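Putative transcriptional regulator (Streptomyces coelicolor A3, PDB 2PQQ) probably binds cAMP through this N-terminal cyclic nucleotide-binding domain and, as a whole protein, is likely to act as a DNA-binding regulator of transcription. Local coordinates at residues A14-D17 with D18-A22. Residues are numbered along the deposited sequence; the frame is centred on the assembly and turned at random.
Sequences AALD and DEQSA
Asp17 and Gln20 grip each other by two reciprocal hydrogen bonds at the start of helix 18-27. In one, the backbone N of Gln20 donates to Asp17 OD1 at 2.7 Å, nearly straight and met close to the line of the C-O bond. In the other, Asp17 N donates to Gln20 OE1 at 2.9 Å, the donor tilted 23° from the amide carbonyl plane. The Asp17 carboxylate can turn back over the first helical turn because its CG sits between the backbone N and the carbonyl carbon, chi1 63°. Its plane lies 33° from that of the Gln20 amide, and the two side chains run across each other at about a right angle.

This exchange, side chain to backbone in both directions, defines a capping box, with Asp17 as N-cap of helix 18-27, which leads into strand 29-33 in the N-terminal part of this cyclic nucleotide-binding fragment. Asp17 O is itself doubly held: Ser21 N closes the first helical turn on it at 2.9 Å, while Ser21 OG donates at 2.8 Å from well above the carbonyl plane; the same hydroxyl also bonds Arg8.

Packing is tight where the Asp17 carboxylate meets the Gln20 chain, OD1 lying 3.1 Å from Gln20 CG. On the buried side Leu16 lies against both residues, its CB 3.7 Å from Ser21 OG and its CD2 3.8 Å from Gln20 OE1. There Gln20 also touches Glu120 and Val121 of helix 120-139. With an alanine in place of Gln20, Asp17 N is likely to lose its side-chain acceptor, and a gap would probably open between Leu16 and the Asp17 carboxylate. The exposed side is looser: the acid groups of Asp18 and Glu19 turn outward, the Glu19 side chain approaching Asp17 OD1 with CB, at 3.8 Å, before its carboxylate leads off to Arg118 in a long, weak ion pair.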
ATOM      1  N   ALA A  14      21.826  -1.057  -6.171  1.00 35.30           N
ATOM      2  CA  ALA A  14      21.894  -2.056  -7.236  1.00 35.05           C
ATOM      3  C   ALA A  14      22.517  -1.520  -8.522  1.00 34.64           C
ATOM      4  O   ALA A  14      23.205  -2.257  -9.227  1.00 33.95           O
ATOM      5  CB  ALA A  14      20.503  -2.670  -7.522  1.00 35.48           C
ATOM      6  N   ALA A  15      22.294  -0.239  -8.824  1.00 34.37           N
ATOM      7  CA  ALA A  15      22.724   0.310 -10.120  1.00 34.56           C
ATOM      8  C   ALA A  15      24.096   0.981 -10.093  1.00 34.96           C
ATOM      9  O   ALA A  15      24.583   1.448 -11.125  1.00 35.14           O
ATOM     10  CB  ALA A  15      21.676   1.264 -10.685  1.00 34.68           C
ATOM     11  N   LEU A  16      24.723   1.015  -8.926  1.00 34.57           N
ATOM     12  CA  LEU A  16      26.022   1.664  -8.772  1.00 34.93           C
ATOM     13  C   LEU A  16      27.032   0.946  -9.629  1.00 34.93           C
ATOM     14  O   LEU A  16      27.016  -0.308  -9.707  1.00 33.19           O
ATOM     15  CB  LEU A  16      26.470   1.647  -7.302  1.00 35.11           C
ATOM     16  CG  LEU A  16      25.788   2.518  -6.225  1.00 36.23           C
ATOM     17  CD1 LEU A  16      26.692   2.567  -5.006  1.00 35.20           C
ATOM     18  CD2 LEU A  16      25.456   3.961  -6.693  1.00 37.24           C
ATOM     19  N   ASP A  17      27.886   1.727 -10.298  1.00 35.76           N
ATOM     20  CA  ASP A  17      29.021   1.154 -11.030  1.00 36.80           C
ATOM     21  C   ASP A  17      30.124   0.707 -10.056  1.00 37.62           C
ATOM     22  O   ASP A  17      29.997   0.904  -8.836  1.00 36.82           O
ATOM     23  CB  ASP A  17      29.544   2.084 -12.157  1.00 37.24           C
ATOM     24  CG  ASP A  17      30.102   3.416 -11.646  1.00 38.83           C
ATOM     25  OD1 ASP A  17      30.537   3.509 -10.473  1.00 39.07           O
ATOM     26  OD2 ASP A  17      30.118   4.385 -12.453  1.00 38.50           O
ATOM     27  N   ASP A  18      31.180   0.095 -10.591  1.00 38.17           N
ATOM     28  CA  ASP A  18      32.279  -0.417  -9.771  1.00 39.44           C
ATOM     29  C   ASP A  18      32.994   0.705  -9.003  1.00 40.09           C
ATOM     30  O   ASP A  18      33.369   0.522  -7.835  1.00 40.22           O
ATOM     31  CB  ASP A  18      33.273  -1.221 -10.620  1.00 39.30           C
ATOM     32  CG  ASP A  18      32.701  -2.560 -11.111  1.00 40.60           C
ATOM     33  OD1 ASP A  18      31.556  -2.925 -10.736  1.00 41.36           O
ATOM     34  OD2 ASP A  18      33.409  -3.260 -11.870  1.00 38.88           O
ATOM     35  N   GLU A  19      33.164   1.867  -9.636  1.00 40.58           N
ATOM     36  CA  GLU A  19      33.846   2.977  -8.970  1.00 41.72           C
ATOM     37  C   GLU A  19      32.997   3.516  -7.826  1.00 40.59           C
ATOM     38  O   GLU A  19      33.518   3.757  -6.742  1.00 41.16           O
ATOM     39  CB  GLU A  19      34.266   4.112  -9.935  1.00 41.32           C
ATOM     40  CG  GLU A  19      34.294   5.510  -9.248  1.00 43.94           C
ATOM     41  CD  GLU A  19      35.307   6.520  -9.806  1.00 45.02           C
ATOM     42  OE1 GLU A  19      34.892   7.686 -10.046  1.00 50.54           O
ATOM     43  OE2 GLU A  19      36.514   6.184  -9.977  1.00 48.55           O
ATOM     44  N   GLN A  20      31.698   3.704  -8.062  1.00 39.78           N
ATOM     45  CA  GLN A  20      30.803   4.221  -7.029  1.00 38.82           C
ATOM     46  C   GLN A  20      30.708   3.233  -5.865  1.00 38.26           C
ATOM     47  O   GLN A  20      30.687   3.641  -4.707  1.00 38.94           O
ATOM     48  CB  GLN A  20      29.421   4.560  -7.592  1.00 39.06           C
ATOM     49  CG  GLN A  20      29.418   5.698  -8.630  1.00 39.27           C
ATOM     50  CD  GLN A  20      28.210   5.658  -9.548  1.00 41.46           C
ATOM     51  OE1 GLN A  20      27.582   4.599  -9.760  1.00 41.76           O
ATOM     52  NE2 GLN A  20      27.876   6.811 -10.108  1.00 38.83           N
ATOM     53  N   SER A  21      30.674   1.946  -6.182  1.00 37.70           N
ATOM     54  CA  SER A  21      30.663   0.881  -5.174  1.00 37.78           C
ATOM     55  C   SER A  21      31.955   0.902  -4.333  1.00 38.05           C
ATOM     56  O   SER A  21      31.920   0.626  -3.134  1.00 37.69           O
ATOM     57  CB  SER A  21      30.523  -0.483  -5.848  1.00 37.22           C
ATOM     58  OG  SER A  21      29.314  -0.577  -6.593  1.00 36.74           O
ATOM     59  N   ALA A  22      33.092   1.193  -4.973  1.00 37.67           N
ATOM     60  CA  ALA A  22      34.352   1.349  -4.246  1.00 37.58           C
ATOM     61  C   ALA A  22      34.300   2.536  -3.251  1.00 37.89           C
ATOM     62  O   ALA A  22      34.750   2.410  -2.100  1.00 38.01           O
ATOM     63  CB  ALA A  22      35.520   1.479  -5.233  1.00 38.28           C
TER